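Local coordinates for protein hydrogenase maturation factor (Thermoanaerobacter tengcongensis, PDB 3VTH) that probably transfers a carbamoyl group from carbamoyl phosphate, at the expense of ATP, to the C-terminal cysteine of HypE during [NiFe]-hydrogenase maturation, at residues Ala493-Asp498 with Glu723-Ser728; Leu497-Ile502 with Ile694-Leu699; Gly519-Val524 with Ile533-Tyr538. One frame throughout, in Å; residues are numbered along the deposited sequence.

Overall arrangement
All three contacts reach one mixed sheet of the Kae1-like domain, which belongs to the actin-like ATPase clan; contact 1 brings the end of helix 483-494 against it. Contact 1 and contact 2, with centres 8 Å apart, share Leu497 and Asp498 and use the neighbouring parallel strands 723-726 and 696-700. Contact 3 continues the sheet beyond strand 501-507; its centre is 16 Å from that of contact 2, and Ile502 packs against Ile522 between them. Contacts 1 and 3 do not touch, their nearest atoms being about 11 Å apart. The iron(III) and the bound nucleotide analogue AP2 lie at some distance: the side chain of Asn727 is about 10 Å from the iron and about 9 Å from AP2, that of Glu521 about 10 Å from each.

Contact 1 (Ala493-Asp498 with Glu723-Ser728); sequences AEHNLD and EVYSNS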
loop_
_atom_site.group_PDB
_atom_site.type_symbol
_atom_site.label_atom_id
_atom_site.label_comp_id
_atom_site.label_asym_id
_atom_site.label_seq_id
_atom_site.Cartn_x
_atom_site.Cartn_y
_atom_site.Cartn_z
ATOM N N ALA A 493 13.609 8.595 -2.571
ATOM C CA ALA A 493 13.740 8.040 -1.221
ATOM C C ALA A 493 13.926 6.503 -1.190
ATOM O O ALA A 493 14.774 6.001 -0.459
ATOM C CB ALA A 493 12.523 8.443 -0.363
ATOM N N GLU A 494 13.116 5.771 -1.964
ATOM C CA GLU A 494 13.186 4.291 -2.038
ATOM C C GLU A 494 14.492 3.839 -2.615
ATOM O O GLU A 494 14.995 2.761 -2.272
ATOM C CB GLU A 494 12.155 3.710 -3.011
ATOM C CG GLU A 494 10.745 3.944 -2.734
ATOM C CD GLU A 494 9.870 2.981 -3.524
ATOM O OE1 GLU A 494 10.291 1.815 -3.756
ATOM O OE2 GLU A 494 8.774 3.401 -3.925
ATOM N N HIS A 495 15.021 4.632 -3.541
ATOM C CA HIS A 495 16.234 4.243 -4.234
ATOM C C HIS A 495 17.474 4.957 -3.729
ATOM O O HIS A 495 18.520 4.882 -4.360
ATOM C CB HIS A 495 16.057 4.422 -5.746
ATOM C CG HIS A 495 14.959 3.574 -6.312
ATOM N ND1 HIS A 495 15.129 2.237 -6.601
ATOM C CD2 HIS A 495 13.668 3.862 -6.604
ATOM C CE1 HIS A 495 13.993 1.743 -7.064
ATOM N NE2 HIS A 495 13.093 2.710 -7.084
ATOM N N ASN A 496 17.360 5.634 -2.586
ATOM C CA ASN A 496 18.489 6.364 -1.987
ATOM C C ASN A 496 19.143 7.372 -2.935
ATOM O O ASN A 496 20.363 7.535 -2.951
ATOM C CB ASN A 496 19.531 5.381 -1.420
ATOM C CG ASN A 496 18.898 4.325 -0.525
ATOM O OD1 ASN A 496 19.021 3.121 -0.777
ATOM N ND2 ASN A 496 18.195 4.773 0.506
ATOM N N LEU A 497 18.315 8.049 -3.729
ATOM C CA LEU A 497 18.821 9.061 -4.638
ATOM C C LEU A 497 18.792 10.414 -3.952
ATOM O O LEU A 497 17.827 10.752 -3.246
ATOM C CB LEU A 497 18.029 9.099 -5.949
ATOM C CG LEU A 497 17.940 7.799 -6.751
ATOM C CD1 LEU A 497 17.008 7.970 -7.942
ATOM C CD2 LEU A 497 19.326 7.301 -7.196
ATOM N N ASP A 498 19.860 11.179 -4.173
ATOM C CA ASP A 498 20.073 12.461 -3.515
ATOM C C ASP A 498 20.954 13.310 -4.434
ATOM O O ASP A 498 22.109 13.638 -4.101
ATOM C CB ASP A 498 20.741 12.240 -2.149
ATOM C CG ASP A 498 21.021 13.543 -1.402
ATOM O OD1 ASP A 498 21.931 13.537 -0.548
ATOM O OD2 ASP A 498 20.347 14.567 -1.659
ATOM N N GLU A 723 19.437 5.620 -16.689
ATOM C CA GLU A 723 19.138 4.855 -15.480
ATOM C C GLU A 723 17.747 5.278 -15.005
ATOM O O GLU A 723 17.534 6.438 -14.628
ATOM C CB GLU A 723 20.153 5.151 -14.388
ATOM C CG GLU A 723 21.587 4.807 -14.748
ATOM C CD GLU A 723 22.576 5.676 -13.989
ATOM O OE1 GLU A 723 22.702 5.455 -12.763
ATOM O OE2 GLU A 723 23.197 6.587 -14.615
ATOM N N VAL A 724 16.802 4.342 -15.034
ATOM C CA VAL A 724 15.402 4.675 -14.817
ATOM C C VAL A 724 14.902 4.089 -13.509
ATOM O O VAL A 724 15.203 2.938 -13.180
ATOM C CB VAL A 724 14.509 4.197 -15.993
ATOM C CG1 VAL A 724 13.086 4.748 -15.837
ATOM C CG2 VAL A 724 15.117 4.633 -17.328
ATOM N N TYR A 725 14.152 4.902 -12.771
ATOM C CA TYR A 725 13.610 4.519 -11.483
ATOM C C TYR A 725 12.112 4.782 -11.417
ATOM O O TYR A 725 11.615 5.781 -11.950
ATOM C CB TYR A 725 14.294 5.309 -10.371
ATOM C CG TYR A 725 15.806 5.220 -10.364
ATOM C CD1 TYR A 725 16.467 4.325 -9.521
ATOM C CD2 TYR A 725 16.578 6.046 -11.191
ATOM C CE1 TYR A 725 17.875 4.249 -9.504
ATOM C CE2 TYR A 725 17.968 5.982 -11.186
ATOM C CZ TYR A 725 18.611 5.084 -10.339
ATOM O OH TYR A 725 19.990 5.032 -10.346
ATOM N N SER A 726 11.390 3.881 -10.755
ATOM C CA SER A 726 10.018 4.179 -10.369
ATOM C C SER A 726 9.706 3.562 -9.014
ATOM O O SER A 726 10.501 2.792 -8.482
ATOM C CB SER A 726 9.005 3.731 -11.424
ATOM O OG SER A 726 7.758 4.392 -11.186
ATOM N N ASN A 727 8.561 3.933 -8.465
ATOM C CA ASN A 727 8.117 3.477 -7.161
ATOM C C ASN A 727 7.916 1.986 -7.124
ATOM O O ASN A 727 7.545 1.369 -8.134
ATOM C CB ASN A 727 6.808 4.164 -6.760
ATOM C CG ASN A 727 7.008 5.640 -6.417
ATOM O OD1 ASN A 727 7.512 5.983 -5.336
ATOM N ND2 ASN A 727 6.640 6.506 -7.335
ATOM N N SER A 728 8.167 1.411 -5.946
ATOM C CA SER A 728 8.048 -0.032 -5.762
ATOM C C SER A 728 7.518 -0.401 -4.362
ATOM O O SER A 728 6.568 -1.150 -4.227
ATOM C CB SER A 728 9.401 -0.708 -6.052
ATOM O OG SER A 728 9.300 -2.117 -5.898
#
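The carboxylate of Glu494 grips the backbone nitrogen of Ser728, and both of its oxygens have further partners just beyond. Ser728 N gives a nearly straight bond to OE2 of Glu494 (2.9 Å), on the syn side of the carboxylate, and a weak second one to OE1. OE1 also accepts from the backbone nitrogen of Lys729 and OE2 from that of Val730, so the acid at the end of helix 483-494 ties down three successive backbone amides, Ser728 to Val730. The chain of Glu494 runs extended beyond CG to get there.

His495 makes the next link. Its NE2 donates to O of Ser726 at 2.9 Å; the acceptor lies near the imidazole plane, whereas the donor stands above the carbonyl plane. With CG anti to its own carbonyl carbon (chi1 -61°), the imidazole turns one face to Tyr725, whose CD1 lies 3.6 Å from CG of His495. The two rings form an edge-to-face pair, their planes 60° apart. Replacing His495 by an alanine would probably leave the carbonyl of Ser726 without this donor and the edge of Tyr725 without the ring it packs on. Leu497 covers a face of the phenol, its CD1 standing 3.7 Å from the Tyr725 ring centroid and 7° off the normal, a CH-pi contact.

Asn496, at positive phi, is the C-prime residue of the Schellman motif that ends the helix. The contact thus fastens the end of helix 483-494, which also carries the iron ligands His483 and His487, to strand 723-726, while helix 707-719 packs against Val724 and Ser726.

Contact 2 (Leu497-Ile502 with Ile694-Leu699); sequences LDEKVI and INKVVL
Ile502 pairs with Val697 in a parallel beta bridge, its N donating to O of Lys696 (2.9 Å) and its O accepting from N of Val698 (2.8 Å). This joins strands 501-507 and 696-700 in the mixed sheet of the Kae1-like, actin-type ATPase fold. CA of Val697 adds a CA-H...O contact to the same carbonyl of Ile502.

Ile502 and Val697 share one side of the sheet. On it CG1 of Ile502 lies obliquely across Ile694, 3.8 Å from CG2, and CD1 of Ile502 helps to bury O of Ile694, for which the model holds no partner. On the side facing helix 483-494, the CG2 methyls of Val501 and Val698 meet at 3.7 Å, while CG1 of Val501 rests on CB of Lys696.

The aliphatic chain of Lys696 passes Leu497, whose CD2 lies near its CD and CE. A bend at the last torsion (chi4 64°) brings the ammonium to Glu499 in a salt bridge between two partly exposed side chains; Glu723 offers only a long, weak second charge. NZ of Lys696 reaches OE1 of Glu499 at 2.8 Å, from above the carboxylate plane, 39° out of it.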
loop_
_atom_site.group_PDB
_atom_site.type_symbol
_atom_site.label_atom_id
_atom_site.label_comp_id
_atom_site.label_asym_id
_atom_site.label_seq_id
_atom_site.Cartn_x
_atom_site.Cartn_y
_atom_site.Cartn_z
ATOM N N LEU A 497 18.315 8.049 -3.729
ATOM C CA LEU A 497 18.821 9.061 -4.638
ATOM C C LEU A 497 18.792 10.414 -3.952
ATOM O O LEU A 497 17.827 10.752 -3.246
ATOM C CB LEU A 497 18.029 9.099 -5.949
ATOM C CG LEU A 497 17.940 7.799 -6.751
ATOM C CD1 LEU A 497 17.008 7.970 -7.942
ATOM C CD2 LEU A 497 19.326 7.301 -7.196
ATOM N N ASP A 498 19.860 11.179 -4.173
ATOM C CA ASP A 498 20.073 12.461 -3.515
ATOM C C ASP A 498 20.954 13.310 -4.434
ATOM O O ASP A 498 22.109 13.638 -4.101
ATOM C CB ASP A 498 20.741 12.240 -2.149
ATOM C CG ASP A 498 21.021 13.543 -1.402
ATOM O OD1 ASP A 498 21.931 13.537 -0.548
ATOM O OD2 ASP A 498 20.347 14.567 -1.659
ATOM N N GLU A 499 20.396 13.627 -5.600
ATOM C CA GLU A 499 21.060 14.383 -6.658
ATOM C C GLU A 499 19.959 14.831 -7.614
ATOM O O GLU A 499 18.816 14.383 -7.498
ATOM C CB GLU A 499 22.067 13.507 -7.404
ATOM C CG GLU A 499 21.430 12.331 -8.192
ATOM C CD GLU A 499 22.483 11.352 -8.694
ATOM O OE1 GLU A 499 22.821 11.390 -9.901
ATOM O OE2 GLU A 499 22.988 10.558 -7.867
ATOM N N LYS A 500 20.292 15.715 -8.549
ATOM C CA LYS A 500 19.321 16.166 -9.534
ATOM C C LYS A 500 18.990 15.053 -10.526
ATOM O O LYS A 500 19.876 14.459 -11.121
ATOM C CB LYS A 500 19.824 17.408 -10.276
ATOM C CG LYS A 500 19.616 18.726 -9.527
ATOM C CD LYS A 500 20.235 19.865 -10.319
ATOM C CE LYS A 500 20.698 21.014 -9.423
ATOM N NZ LYS A 500 19.584 21.933 -9.081
ATOM N N VAL A 501 17.705 14.766 -10.681
ATOM C CA VAL A 501 17.243 13.771 -11.629
ATOM C C VAL A 501 16.241 14.433 -12.569
ATOM O O VAL A 501 15.734 15.521 -12.276
ATOM C CB VAL A 501 16.547 12.563 -10.909
ATOM C CG1 VAL A 501 17.529 11.824 -10.020
ATOM C CG2 VAL A 501 15.318 13.016 -10.081
ATOM N N ILE A 502 15.956 13.782 -13.692
ATOM C CA ILE A 502 14.812 14.154 -14.524
ATOM C C ILE A 502 13.573 13.480 -13.946
ATOM O O ILE A 502 13.515 12.255 -13.860
ATOM C CB ILE A 502 15.032 13.722 -15.985
ATOM C CG1 ILE A 502 16.225 14.498 -16.574
ATOM C CG2 ILE A 502 13.773 13.927 -16.796
ATOM C CD1 ILE A 502 16.836 13.874 -17.843
ATOM N N ILE A 694 22.163 15.140 -17.347
ATOM C CA ILE A 694 21.469 14.249 -16.390
ATOM C C ILE A 694 20.973 12.958 -17.049
ATOM O O ILE A 694 20.280 12.994 -18.063
ATOM C CB ILE A 694 20.328 14.981 -15.632
ATOM C CG1 ILE A 694 20.922 16.130 -14.807
ATOM C CG2 ILE A 694 19.541 14.006 -14.732
ATOM C CD1 ILE A 694 19.895 17.067 -14.214
ATOM N N ASN A 695 21.355 11.827 -16.460
ATOM C CA ASN A 695 21.083 10.495 -17.019
ATOM C C ASN A 695 20.151 9.613 -16.156
ATOM O O ASN A 695 19.834 8.469 -16.527
ATOM C CB ASN A 695 22.409 9.765 -17.302
ATOM C CG ASN A 695 22.230 8.563 -18.219
ATOM O OD1 ASN A 695 21.730 8.684 -19.351
ATOM N ND2 ASN A 695 22.632 7.390 -17.732
ATOM N N LYS A 696 19.724 10.148 -15.010
ATOM C CA LYS A 696 18.778 9.464 -14.133
ATOM C C LYS A 696 17.386 10.036 -14.349
ATOM O O LYS A 696 17.202 11.269 -14.350
ATOM C CB LYS A 696 19.164 9.612 -12.662
ATOM C CG LYS A 696 20.456 8.857 -12.255
ATOM C CD LYS A 696 20.605 8.855 -10.741
ATOM C CE LYS A 696 21.864 8.095 -10.275
ATOM N NZ LYS A 696 23.125 8.720 -10.733
ATOM N N VAL A 697 16.425 9.132 -14.535
ATOM C CA VAL A 697 15.039 9.493 -14.774
ATOM C C VAL A 697 14.164 8.792 -13.746
ATOM O O VAL A 697 14.270 7.569 -13.567
ATOM C CB VAL A 697 14.569 9.050 -16.165
ATOM C CG1 VAL A 697 13.078 9.417 -16.372
ATOM C CG2 VAL A 697 15.436 9.677 -17.257
ATOM N N VAL A 698 13.308 9.569 -13.083
ATOM C CA VAL A 698 12.358 9.055 -12.107
ATOM C C VAL A 698 10.933 9.203 -12.665
ATOM O O VAL A 698 10.542 10.285 -13.117
ATOM C CB VAL A 698 12.468 9.827 -10.758
ATOM C CG1 VAL A 698 11.345 9.427 -9.808
ATOM C CG2 VAL A 698 13.828 9.593 -10.108
ATOM N N LEU A 699 10.160 8.119 -12.608
ATOM C CA LEU A 699 8.775 8.143 -13.051
ATOM C C LEU A 699 7.881 7.971 -11.846
ATOM O O LEU A 699 8.013 6.989 -11.115
ATOM C CB LEU A 699 8.492 7.010 -14.062
ATOM C CG LEU A 699 9.518 6.787 -15.183
ATOM C CD1 LEU A 699 9.217 5.465 -15.938
ATOM C CD2 LEU A 699 9.541 7.957 -16.152
#

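Contact 3 (Gly519-Val524 with Ile533-Tyr538); sequences GAEILV and IAHLKY
Ile522 and Ala534 form the antiparallel hydrogen-bonded pair at the centre of this contact, where the axes of 521-524 and 533-536 come within 4.7 Å, their N-to-C directions 170° apart. N of Ile522 donates to O of Ala534 at 2.9 Å. In return the carbonyl of Ile522 accepts two backbone donors: N of Ile533 at 2.8 Å, almost in line with the carbonyl bond, and N of Ala534 at 3.2 Å, in the carbonyl plane on a lone pair. Ile533 and Ala534 therefore both stand opposite one residue, a classic beta bulge. CA-H...O contacts extend the pairing, one from CA of His535 to O of Ala520 and one from CA of Glu521 to O of Ala534.

The apolar contacts are small and close. CB of Ala520 meets CD1 of Leu536 at 3.6 Å, and CG1 of Ile522 packs on CB of Ala534. Beside the bulge, CG2 of Val524 touches CG1 of Ile533 at 3.6 Å. Helix 666-692 covers this side, with Ile688 against Ile522, Val524 and Ile533, and Leu684 against Ala534.

Polar side chains brace the backbone. Glu521 bends back at chi2 (-57°), and its OE1 takes both N of Gly519 and N of Ala520, each at 2.9 Å, from opposite faces of the carboxylate; Ser595 OG also reaches this oxygen. OE2 of Glu521 lies against CB of His535 and forms a salt bridge with Arg532. On the other strand, ND1 of His535 bonds to O of Leu536, holding the imidazole against its own backbone.

Glu521 lies about 7 Å, side chain to side chain, from the iron ligand Asp507, and together these contacts make up a bulged beta hairpin in the sheet of the Kae1-like domain.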
loop_
_atom_site.group_PDB
_atom_site.type_symbol
_atom_site.label_atom_id
_atom_site.label_comp_id
_atom_site.label_asym_id
_atom_site.label_seq_id
_atom_site.Cartn_x
_atom_site.Cartn_y
_atom_site.Cartn_z
ATOM N N GLY A 519 0.120 17.983 -13.422
ATOM C CA GLY A 519 -0.166 16.538 -13.569
ATOM C C GLY A 519 0.367 15.913 -14.843
ATOM O O GLY A 519 0.145 14.732 -15.107
ATOM N N ALA A 520 1.083 16.703 -15.630
ATOM C CA ALA A 520 1.785 16.184 -16.785
ATOM C C ALA A 520 3.082 16.955 -16.907
ATOM O O ALA A 520 3.311 17.682 -17.885
ATOM C CB ALA A 520 0.924 16.329 -18.034
ATOM N N GLU A 521 3.932 16.784 -15.898
ATOM C CA GLU A 521 5.083 17.655 -15.690
ATOM C C GLU A 521 6.399 16.914 -15.858
ATOM O O GLU A 521 6.511 15.748 -15.477
ATOM C CB GLU A 521 5.048 18.231 -14.267
ATOM C CG GLU A 521 3.646 18.668 -13.805
ATOM C CD GLU A 521 3.043 19.686 -14.733
ATOM O OE1 GLU A 521 1.890 19.476 -15.183
ATOM O OE2 GLU A 521 3.742 20.680 -15.036
ATOM N N ILE A 522 7.383 17.603 -16.430
ATOM C CA ILE A 522 8.759 17.145 -16.373
ATOM C C ILE A 522 9.534 18.177 -15.582
ATOM O O ILE A 522 9.534 19.374 -15.893
ATOM C CB ILE A 522 9.455 16.958 -17.755
ATOM C CG1 ILE A 522 8.546 16.293 -18.786
ATOM C CG2 ILE A 522 10.792 16.182 -17.589
ATOM C CD1 ILE A 522 8.126 14.946 -18.483
ATOM N N LEU A 523 10.173 17.696 -14.535
ATOM C CA LEU A 523 10.958 18.535 -13.661
ATOM C C LEU A 523 12.407 18.117 -13.753
ATOM O O LEU A 523 12.718 16.982 -14.137
ATOM C CB LEU A 523 10.491 18.336 -12.216
ATOM C CG LEU A 523 8.988 18.366 -11.955
ATOM C CD1 LEU A 523 8.714 18.123 -10.459
ATOM C CD2 LEU A 523 8.385 19.718 -12.430
ATOM N N VAL A 524 13.294 19.038 -13.409
ATOM C CA VAL A 524 14.611 18.649 -12.957
ATOM C C VAL A 524 14.620 18.960 -11.465
ATOM O O VAL A 524 14.418 20.109 -11.066
ATOM C CB VAL A 524 15.723 19.394 -13.695
ATOM C CG1 VAL A 524 17.066 19.135 -13.023
ATOM C CG2 VAL A 524 15.755 18.973 -15.175
ATOM N N ILE A 533 10.354 21.977 -16.295
ATOM C CA ILE A 533 11.002 22.053 -17.604
ATOM C C ILE A 533 9.985 21.947 -18.732
ATOM O O ILE A 533 10.131 22.597 -19.770
ATOM C CB ILE A 533 12.070 20.949 -17.772
ATOM C CG1 ILE A 533 13.073 20.989 -16.609
ATOM C CG2 ILE A 533 12.788 21.063 -19.135
ATOM C CD1 ILE A 533 13.900 22.275 -16.548
ATOM N N ALA A 534 8.964 21.119 -18.530
ATOM C CA ALA A 534 7.991 20.837 -19.600
ATOM C C ALA A 534 6.634 20.485 -19.005
ATOM O O ALA A 534 6.551 20.007 -17.880
ATOM C CB ALA A 534 8.491 19.690 -20.520
ATOM N N HIS A 535 5.575 20.763 -19.759
ATOM C CA HIS A 535 4.217 20.438 -19.338
ATOM C C HIS A 535 3.293 20.410 -20.548
ATOM O O HIS A 535 3.718 20.723 -21.647
ATOM C CB HIS A 535 3.721 21.439 -18.282
ATOM C CG HIS A 535 3.613 22.854 -18.768
ATOM N ND1 HIS A 535 2.444 23.371 -19.287
ATOM C CD2 HIS A 535 4.505 23.879 -18.758
ATOM C CE1 HIS A 535 2.629 24.643 -19.603
ATOM N NE2 HIS A 535 3.867 24.977 -19.290
ATOM N N LEU A 536 2.042 20.022 -20.346
ATOM C CA LEU A 536 1.030 20.081 -21.411
ATOM C C LEU A 536 0.408 21.473 -21.490
ATOM O O LEU A 536 0.276 22.134 -20.461
ATOM C CB LEU A 536 -0.055 19.026 -21.174
ATOM C CG LEU A 536 0.359 17.561 -21.348
ATOM C CD1 LEU A 536 -0.844 16.613 -21.112
ATOM C CD2 LEU A 536 0.979 17.305 -22.731
ATOM N N LYS A 537 0.055 21.928 -22.703
ATOM C CA LYS A 537 -0.566 23.242 -22.878
ATOM C C LYS A 537 -1.851 23.296 -22.057
ATOM O O LYS A 537 -2.707 22.417 -22.180
ATOM C CB LYS A 537 -0.857 23.556 -24.361
ATOM C CG LYS A 537 -1.352 24.998 -24.597
ATOM C CD LYS A 537 -1.750 25.237 -26.071
ATOM C CE LYS A 537 -2.151 26.709 -26.308
ATOM N NZ LYS A 537 -2.617 26.872 -27.728
ATOM N N TYR A 538 -1.951 24.300 -21.184
ATOM C CA TYR A 538 -3.097 24.443 -20.274
ATOM C C TYR A 538 -4.445 24.446 -20.999
ATOM O O TYR A 538 -4.606 25.173 -21.972
ATOM C CB TYR A 538 -2.970 25.745 -19.481
ATOM C CG TYR A 538 -1.955 25.669 -18.375
ATOM C CD1 TYR A 538 -2.055 24.689 -17.392
ATOM C CD2 TYR A 538 -0.909 26.592 -18.292
ATOM C CE1 TYR A 538 -1.129 24.607 -16.356
ATOM C CE2 TYR A 538 0.016 26.525 -17.257
ATOM C CZ TYR A 538 -0.110 25.513 -16.295
ATOM O OH TYR A 538 0.772 25.410 -15.253
#